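Local coordinates for protein PpBBE-like 1 D396N (Physcomitrella patens subsp. patens, PDB 6EO5) that is a cellobiose oxidase of the berberine bridge enzyme-like family with bicovalently bound FAD, studied here as an engineered variant, at residues T12-K15 against Q16-K20; F65-Q69 against V70-I74; P341-D345 against A346-A350; S444-S447 against T448-G452. All blocks are in the same frame, centred on the assembly; numbering follows the deposited sequence.

How the interactions relate
Interactions 1 and 2 are neighbours, with centres about 10 Å apart. The first starts helix 14-21 and the second ends helix 57-70. A disulfide pins the two helices together, C17 SG to C66 SG at 2.0 Å, and L14 CD1 rests 4.0 Å from V70 CG2. Interaction 3, the start of helix 345-355, lies on the opposite side of the chain's centre, with its centre about 57 Å from that of interaction 1. Interaction 4, the start of helix 446-456, has its centre about 26 Å from that of interaction 2. The side chain of I74 is about 9 Å from the FAD and that of L449 about 13 Å.

Interaction 1: T12-K15 against Q16-K20; sequences TTLK and QCLAK
T13 and Q16 form a capping box at the N-terminus of helix 14-21. T13 is the N-cap residue. Its OG1 sits between its own backbone N and carbonyl carbon (chi1 60°), and from there it faces the first turn. The cap bond from Q16 N to T13 OG1 is weak, at 3.5 Å. The return bond runs from T13 N to Q16 OE1 at 3.2 Å. It is fairly straight, but the donor lies above the amide carbonyl plane, not in it. The Q16 chain is extended beyond CG and runs alongside the T13 hydroxyl. Its OE1 ends beside T12 CB. The box thus uses the backbone N-H of T13 and that of Q16 at the helix start. Behind it the regular helix bonds begin, with C17 N to T13 O at 3.0 Å and L18 N to L14 O at 2.9 Å. On the buried face L14 CG meets L18 CD1 at 3.6 Å, one turn on. With an alanine in place of L14, L18 CD1 would probably lose the leucine branch it packs on, and a gap would open toward V70. Helix 57-70 covers this face: L14 lies on V70, and L18 on N62 and C66. F27, from a loop, also packs against L14 and L18, and the C17-C66 disulfide ties the two helices together.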
loop_
_atom_site.group_PDB
_atom_site.type_symbol
_atom_site.label_atom_id
_atom_site.label_comp_id
_atom_site.label_asym_id
_atom_site.label_seq_id
_atom_site.Cartn_x
_atom_site.Cartn_y
_atom_site.Cartn_z
ATOM N N THR A 12 -8.033 14.259 35.346
ATOM C CA THR A 12 -9.165 14.173 34.422
ATOM C C THR A 12 -8.995 13.021 33.417
ATOM O O THR A 12 -7.873 12.671 33.036
ATOM C CB THR A 12 -9.372 15.502 33.659
ATOM O OG1 THR A 12 -8.195 15.818 32.902
ATOM C CG2 THR A 12 -9.662 16.631 34.639
ATOM N N THR A 13 -10.116 12.440 32.990
ATOM C CA THR A 13 -10.104 11.232 32.181
ATOM C C THR A 13 -10.063 11.562 30.688
ATOM O O THR A 13 -10.151 12.721 30.267
ATOM C CB THR A 13 -11.321 10.363 32.501
ATOM O OG1 THR A 13 -12.520 11.096 32.237
ATOM C CG2 THR A 13 -11.298 9.939 33.961
ATOM N N LEU A 14 -9.922 10.506 29.879
ATOM C CA LEU A 14 -9.874 10.688 28.432
ATOM C C LEU A 14 -11.237 11.084 27.880
ATOM O O LEU A 14 -11.316 11.925 26.978
ATOM C CB LEU A 14 -9.363 9.412 27.759
ATOM C CG LEU A 14 -8.994 9.466 26.271
ATOM C CD1 LEU A 14 -7.797 10.381 25.982
ATOM C CD2 LEU A 14 -8.728 8.067 25.771
ATOM N N LYS A 15 -12.321 10.488 28.400
ATOM C CA LYS A 15 -13.666 10.912 28.010
ATOM C C LYS A 15 -13.836 12.406 28.228
ATOM O O LYS A 15 -14.292 13.133 27.339
ATOM C CB LYS A 15 -14.740 10.157 28.803
ATOM C CG LYS A 15 -14.893 8.695 28.455
ATOM C CD LYS A 15 -16.106 8.048 29.130
ATOM C CE LYS A 15 -15.941 6.523 29.188
ATOM N NZ LYS A 15 -17.160 5.804 29.656
ATOM N N GLN A 16 -13.467 12.883 29.415
ATOM C CA GLN A 16 -13.615 14.300 29.716
ATOM C C GLN A 16 -12.761 15.151 28.784
ATOM O O GLN A 16 -13.236 16.145 28.218
ATOM C CB GLN A 16 -13.245 14.551 31.176
ATOM C CG GLN A 16 -14.124 13.808 32.145
ATOM C CD GLN A 16 -13.741 14.058 33.580
ATOM O OE1 GLN A 16 -12.571 14.321 33.890
ATOM N NE2 GLN A 16 -14.729 13.992 34.475
ATOM N N CYS A 17 -11.497 14.765 28.600
ATOM C CA CYS A 17 -10.595 15.571 27.787
ATOM C C CYS A 17 -11.090 15.670 26.348
ATOM O O CYS A 17 -11.266 16.772 25.814
ATOM C CB CYS A 17 -9.183 14.995 27.845
ATOM S SG CYS A 17 -7.959 16.122 27.150
ATOM N N LEU A 18 -11.333 14.523 25.702
ATOM C CA LEU A 18 -11.771 14.544 24.305
ATOM C C LEU A 18 -13.118 15.239 24.142
ATOM O O LEU A 18 -13.379 15.845 23.094
ATOM C CB LEU A 18 -11.848 13.121 23.745
ATOM C CG LEU A 18 -10.559 12.297 23.692
ATOM C CD1 LEU A 18 -10.913 10.835 23.521
ATOM C CD2 LEU A 18 -9.649 12.769 22.573
ATOM N N ALA A 19 -13.983 15.163 25.159
ATOM C CA ALA A 19 -15.287 15.813 25.067
ATOM C C ALA A 19 -15.158 17.319 24.860
ATOM O O ALA A 19 -16.041 17.930 24.251
ATOM C CB ALA A 19 -16.113 15.512 26.317
ATOM N N LYS A 20 -14.071 17.931 25.347
ATOM C CA LYS A 20 -13.846 19.356 25.112
ATOM C C LYS A 20 -13.782 19.669 23.623
ATOM O O LYS A 20 -14.299 20.700 23.174
ATOM C CB LYS A 20 -12.554 19.820 25.791
ATOM C CG LYS A 20 -12.463 19.586 27.300
ATOM C CD LYS A 20 -11.203 20.251 27.866
ATOM C CE LYS A 20 -10.923 19.825 29.302
ATOM N NZ LYS A 20 -12.078 20.109 30.201
#

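Interaction 2: F65-Q69 against V70-I74; sequences FCAKQ and VGVGI
A67 O meets the backbone of G71 and V72 in a glycine C-cap that ends helix 57-70. G71 is the C' residue, the first to leave the helix. Its phi is positive, 79°, a left-handed conformation, and a side chain there would press on the carbonyl of V70. The chain then turns toward strand 74-77 of the FAD-binding domain.

Hydrogen bonds come first. V70 N donates to C66 O at 3.0 Å, the last regular turn. A67 O then takes two donors. The bond from G71 N is weak and bent. V72 N gives a better one at 3.1 Å, in the carbonyl plane. This second bond runs from residue i+5 back to residue i and draws the turn back over the helix end. Farther out, K68 NZ is hydrogen-bonded to A178 O, and the backbone of G73 is bonded to that of L95.

Apolar contacts follow on the inner side. A67 CB is the small apolar group the returning chain folds over. I74 brings CB to 3.9 Å from it, with CD1 also near, at the start of its strand. V72 packs on S49. Its CG2, placed between its own N and carbonyl carbon, stands 3.9 Å from A67 CB.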
loop_
_atom_site.group_PDB
_atom_site.type_symbol
_atom_site.label_atom_id
_atom_site.label_comp_id
_atom_site.label_asym_id
_atom_site.label_seq_id
_atom_site.Cartn_x
_atom_site.Cartn_y
_atom_site.Cartn_z
ATOM N N PHE A 65 -3.423 16.431 21.949
ATOM C CA PHE A 65 -3.207 17.013 23.267
ATOM C C PHE A 65 -3.697 16.073 24.367
ATOM O O PHE A 65 -3.004 15.853 25.368
ATOM C CB PHE A 65 -3.905 18.371 23.355
ATOM C CG PHE A 65 -3.889 18.974 24.731
ATOM C CD1 PHE A 65 -2.819 19.744 25.154
ATOM C CD2 PHE A 65 -4.947 18.762 25.609
ATOM C CE1 PHE A 65 -2.803 20.288 26.426
ATOM C CE2 PHE A 65 -4.934 19.305 26.879
ATOM C CZ PHE A 65 -3.864 20.067 27.287
ATOM N N CYS A 66 -4.891 15.504 24.191
ATOM C CA CYS A 66 -5.484 14.672 25.233
ATOM C C CYS A 66 -4.719 13.373 25.437
ATOM O O CYS A 66 -4.681 12.846 26.557
ATOM C CB CYS A 66 -6.942 14.367 24.895
ATOM S SG CYS A 66 -8.040 15.780 25.137
ATOM N N ALA A 67 -4.139 12.819 24.376
ATOM C CA ALA A 67 -3.397 11.580 24.542
ATOM C C ALA A 67 -2.123 11.821 25.329
ATOM O O ALA A 67 -1.724 10.982 26.146
ATOM C CB ALA A 67 -3.088 10.963 23.182
ATOM N N LYS A 68 -1.478 12.968 25.102
ATOM C CA LYS A 68 -0.284 13.319 25.863
ATOM C C LYS A 68 -0.614 13.537 27.334
ATOM O O LYS A 68 0.172 13.172 28.215
ATOM C CB LYS A 68 0.363 14.570 25.268
ATOM C CG LYS A 68 0.977 14.364 23.906
ATOM C CD LYS A 68 1.800 15.563 23.480
ATOM C CE LYS A 68 0.924 16.727 23.063
ATOM N NZ LYS A 68 1.742 17.958 22.883
ATOM N N GLN A 69 -1.784 14.118 27.616
ATOM C CA GLN A 69 -2.143 14.465 28.985
ATOM C C GLN A 69 -2.531 13.230 29.792
ATOM O O GLN A 69 -2.121 13.084 30.947
ATOM C CB GLN A 69 -3.283 15.475 28.970
ATOM C CG GLN A 69 -3.306 16.410 30.150
ATOM C CD GLN A 69 -4.645 17.091 30.284
ATOM O OE1 GLN A 69 -4.828 18.223 29.828
ATOM N NE2 GLN A 69 -5.605 16.394 30.893
ATOM N N VAL A 70 -3.338 12.340 29.206
ATOM C CA VAL A 70 -3.726 11.105 29.888
ATOM C C VAL A 70 -2.618 10.051 29.832
ATOM O O VAL A 70 -2.633 9.092 30.620
ATOM C CB VAL A 70 -5.047 10.579 29.293
ATOM C CG1 VAL A 70 -5.546 9.337 30.019
ATOM C CG2 VAL A 70 -6.118 11.659 29.353
ATOM N N GLY A 71 -1.633 10.220 28.953
ATOM C CA GLY A 71 -0.540 9.268 28.876
ATOM C C GLY A 71 -0.858 7.991 28.123
ATOM O O GLY A 71 -0.371 6.919 28.504
ATOM N N VAL A 72 -1.674 8.071 27.065
ATOM C CA VAL A 72 -1.954 6.934 26.197
ATOM C C VAL A 72 -1.195 7.108 24.891
ATOM O O VAL A 72 -0.736 8.199 24.540
ATOM C CB VAL A 72 -3.468 6.752 25.917
ATOM C CG1 VAL A 72 -4.174 6.133 27.103
ATOM C CG2 VAL A 72 -4.100 8.082 25.562
ATOM N N GLY A 73 -1.053 6.011 24.163
ATOM C CA GLY A 73 -0.541 6.089 22.815
ATOM C C GLY A 73 -1.613 6.558 21.849
ATOM O O GLY A 73 -2.807 6.567 22.159
ATOM N N ILE A 74 -1.176 6.939 20.652
ATOM C CA ILE A 74 -2.074 7.552 19.680
ATOM C C ILE A 74 -1.587 7.198 18.279
ATOM O O ILE A 74 -0.419 7.422 17.942
ATOM C CB ILE A 74 -2.159 9.081 19.904
ATOM C CG1 ILE A 74 -3.155 9.733 18.948
ATOM C CG2 ILE A 74 -0.787 9.746 19.802
ATOM C CD1 ILE A 74 -3.212 11.242 19.074
#

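Interaction 3: P341-D345 against A346-A350; sequences PGLSD and AGINA
From S344, extended at phi -54° and psi 166°, the backbone turns into helical geometry at D345, so that S344 is the N-cap of helix 345-355. S344 OG accepts from G347 N at 3.0 Å. Its torsion puts the hydroxyl between the backbone N and the carbonyl carbon (chi1 66°), over the open first turn. The regular bonds follow: I348 N donates to S344 O, and N349 N to D345 O.

L343, just before the cap, and I348, in the first turn, make a hydrophobic staple across it. The contact is L343 CB to I348 CG1 at 3.8 Å. I348 CG1 also lies beside S344 O. G347 has no side chain, and a CB there would point at L343 CB and S344 OG.

The staple faces inward. I348 rests on F236 and Q243 of helix 235-246, and L343 on Y422. L343 N is hydrogen-bonded to Q243 OE1. D345 OD1 forms a salt bridge with K240 NZ of the same helix 235-246. This negative group near the N-terminus of helix 345-355 is also likely to suit the helix dipole. N349 folds its amide back along the helix, and ND2 makes a weak second bond to D345 O at 3.0 Å.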
loop_
_atom_site.group_PDB
_atom_site.type_symbol
_atom_site.label_atom_id
_atom_site.label_comp_id
_atom_site.label_asym_id
_atom_site.label_seq_id
_atom_site.Cartn_x
_atom_site.Cartn_y
_atom_site.Cartn_z
ATOM N N PRO A 341 18.550 -9.835 -13.195
ATOM C CA PRO A 341 17.505 -10.252 -14.131
ATOM C C PRO A 341 16.486 -11.167 -13.490
ATOM O O PRO A 341 15.713 -11.798 -14.209
ATOM C CB PRO A 341 18.294 -11.001 -15.199
ATOM C CG PRO A 341 19.396 -11.659 -14.419
ATOM C CD PRO A 341 19.721 -10.731 -13.258
ATOM N N GLY A 342 16.495 -11.254 -12.162
ATOM C CA GLY A 342 15.499 -12.045 -11.467
ATOM C C GLY A 342 16.076 -13.244 -10.748
ATOM O O GLY A 342 17.285 -13.331 -10.499
ATOM N N LEU A 343 15.208 -14.175 -10.384
ATOM C CA LEU A 343 15.677 -15.405 -9.776
ATOM C C LEU A 343 16.359 -16.274 -10.824
ATOM O O LEU A 343 15.891 -16.396 -11.956
ATOM C CB LEU A 343 14.512 -16.158 -9.126
ATOM C CG LEU A 343 13.740 -15.413 -8.031
ATOM C CD1 LEU A 343 12.531 -16.208 -7.587
ATOM C CD2 LEU A 343 14.640 -15.094 -6.854
ATOM N N SER A 344 17.482 -16.866 -10.441
ATOM C CA SER A 344 18.089 -17.947 -11.203
ATOM C C SER A 344 17.070 -19.047 -11.439
ATOM O O SER A 344 16.012 -19.060 -10.802
ATOM C CB SER A 344 19.304 -18.512 -10.459
ATOM O OG SER A 344 18.924 -19.141 -9.238
ATOM N N ASP A 345 17.360 -19.979 -12.348
ATOM C CA ASP A 345 16.432 -21.089 -12.535
ATOM C C ASP A 345 16.336 -21.925 -11.264
ATOM O O ASP A 345 15.251 -22.394 -10.896
ATOM C CB ASP A 345 16.846 -21.955 -13.724
ATOM C CG ASP A 345 16.568 -21.276 -15.078
ATOM O OD1 ASP A 345 15.896 -20.209 -15.129
ATOM O OD2 ASP A 345 17.018 -21.827 -16.108
ATOM N N ALA A 346 17.460 -22.097 -10.565
ATOM C CA ALA A 346 17.442 -22.828 -9.305
ATOM C C ALA A 346 16.561 -22.124 -8.279
ATOM O O ALA A 346 15.816 -22.776 -7.539
ATOM C CB ALA A 346 18.869 -22.979 -8.776
ATOM N N GLY A 347 16.639 -20.787 -8.226
ATOM C CA GLY A 347 15.775 -20.030 -7.336
ATOM C C GLY A 347 14.298 -20.175 -7.661
ATOM O O GLY A 347 13.464 -20.254 -6.757
ATOM N N ILE A 348 13.947 -20.201 -8.950
ATOM C CA ILE A 348 12.536 -20.337 -9.310
ATOM C C ILE A 348 11.986 -21.679 -8.831
ATOM O O ILE A 348 10.873 -21.749 -8.297
ATOM C CB ILE A 348 12.333 -20.140 -10.826
ATOM C CG1 ILE A 348 12.746 -18.729 -11.244
ATOM C CG2 ILE A 348 10.883 -20.379 -11.211
ATOM C CD1 ILE A 348 12.669 -18.487 -12.719
ATOM N N ASN A 349 12.760 -22.759 -8.991
ATOM C CA ASN A 349 12.314 -24.062 -8.496
ATOM C C ASN A 349 12.243 -24.102 -6.976
ATOM O O ASN A 349 11.322 -24.705 -6.412
ATOM C CB ASN A 349 13.231 -25.174 -8.987
ATOM C CG ASN A 349 13.032 -25.471 -10.441
ATOM O OD1 ASN A 349 11.986 -25.984 -10.857
ATOM N ND2 ASN A 349 14.038 -25.151 -11.239
ATOM N N ALA A 350 13.220 -23.498 -6.299
ATOM C CA ALA A 350 13.203 -23.490 -4.841
ATOM C C ALA A 350 11.981 -22.745 -4.324
ATOM O O ALA A 350 11.352 -23.164 -3.344
ATOM C CB ALA A 350 14.494 -22.869 -4.301
#

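Interaction 4: S444-S447 against T448-G452; sequences SSLS and TLIAG
L446 and I450 meet one turn apart on the side of helix 446-456. L446 CG lies 3.9 Å from I450 CD1, and L446 CD1 is almost as near the same methyl. The two chains cross at a slant. L446 swings its CG away from its own N (chi1 174°), along the direction of the next turn. I450 holds CG1 anti to its carbonyl carbon (chi1 -71°) and reaches back to meet it. I450 CG1 also leans on L446 O at 3.5 Å. L446 CD1 has a looser contact with L449 CB, 4.5 Å away.

The helix bonds set the spacing of these side chains. I450 N donates to L446 O at 2.8 Å. A451 N donates to S447 O at 3.0 Å, and L449 N to S445 O at 2.9 Å. L449 CG lies alongside that last oxygen.

With a glycine in place of I450, L446 CG and CD1 would probably lose the methyl that packs on them, opening a gap there and toward P469.

Beyond the helix, L449 packs on A196 and A200 of helix 191-200 and on A383 and I468 from loops. S445 and T448 lie on F195. L449 O is hydrogen-bonded to Y205 OH. Helix 446-456 follows a 3-10 segment that ends with S444 and S445. The contact belongs to the first turns of an alpha helix with an apolar inner face, within the berberine and berberine-like C-terminal region of this flavoprotein family.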
loop_
_atom_site.group_PDB
_atom_site.type_symbol
_atom_site.label_atom_id
_atom_site.label_comp_id
_atom_site.label_asym_id
_atom_site.label_seq_id
_atom_site.Cartn_x
_atom_site.Cartn_y
_atom_site.Cartn_z
ATOM N N SER A 444 19.755 3.079 3.325
ATOM C CA SER A 444 20.660 4.237 3.390
ATOM C C SER A 444 19.988 5.503 3.898
ATOM O O SER A 444 20.690 6.459 4.235
ATOM C CB SER A 444 21.257 4.580 2.019
ATOM O OG SER A 444 21.973 3.506 1.436
ATOM N N SER A 445 18.660 5.560 3.915
ATOM C CA SER A 445 17.949 6.750 4.350
ATOM C C SER A 445 17.521 6.687 5.806
ATOM O O SER A 445 16.933 7.651 6.302
ATOM C CB SER A 445 16.714 6.985 3.458
ATOM O OG SER A 445 17.085 7.408 2.152
ATOM N N LEU A 446 17.806 5.589 6.510
ATOM C CA LEU A 446 17.235 5.408 7.846
ATOM C C LEU A 446 17.846 6.373 8.862
ATOM O O LEU A 446 17.125 6.915 9.710
ATOM C CB LEU A 446 17.392 3.957 8.292
ATOM C CG LEU A 446 16.982 3.599 9.720
ATOM C CD1 LEU A 446 15.528 3.964 10.001
ATOM C CD2 LEU A 446 17.235 2.123 9.965
ATOM N N SER A 447 19.161 6.621 8.778
ATOM C CA SER A 447 19.789 7.646 9.617
ATOM C C SER A 447 19.075 8.985 9.479
ATOM O O SER A 447 18.718 9.623 10.477
ATOM C CB SER A 447 21.269 7.817 9.252
ATOM O OG SER A 447 21.921 6.580 9.041
ATOM N N THR A 448 18.873 9.433 8.238
ATOM C CA THR A 448 18.127 10.664 8.005
ATOM C C THR A 448 16.738 10.583 8.623
ATOM O O THR A 448 16.281 11.536 9.265
ATOM C CB THR A 448 18.048 10.952 6.503
ATOM O OG1 THR A 448 19.377 11.088 5.984
ATOM C CG2 THR A 448 17.282 12.217 6.236
ATOM N N LEU A 449 16.067 9.439 8.480
ATOM C CA LEU A 449 14.735 9.316 9.052
ATOM C C LEU A 449 14.772 9.494 10.569
ATOM O O LEU A 449 13.933 10.211 11.133
ATOM C CB LEU A 449 14.116 7.980 8.639
ATOM C CG LEU A 449 13.804 7.933 7.134
ATOM C CD1 LEU A 449 13.358 6.565 6.672
ATOM C CD2 LEU A 449 12.751 8.966 6.782
ATOM N N ILE A 450 15.772 8.900 11.240
ATOM C CA ILE A 450 15.860 9.001 12.702
ATOM C C ILE A 450 16.147 10.440 13.129
ATOM O O ILE A 450 15.532 10.956 14.071
ATOM C CB ILE A 450 16.912 8.017 13.255
ATOM C CG1 ILE A 450 16.419 6.576 13.143
ATOM C CG2 ILE A 450 17.211 8.307 14.709
ATOM C CD1 ILE A 450 17.550 5.568 13.090
ATOM N N ALA A 451 17.080 11.109 12.443
ATOM C CA ALA A 451 17.311 12.532 12.673
ATOM C C ALA A 451 16.011 13.329 12.629
ATOM O O ALA A 451 15.744 14.158 13.509
ATOM C CB ALA A 451 18.293 13.066 11.637
ATOM N N GLY A 452 15.182 13.082 11.611
ATOM C CA GLY A 452 13.926 13.799 11.508
ATOM C C GLY A 452 12.938 13.415 12.587
ATOM O O GLY A 452 12.111 14.237 12.997
#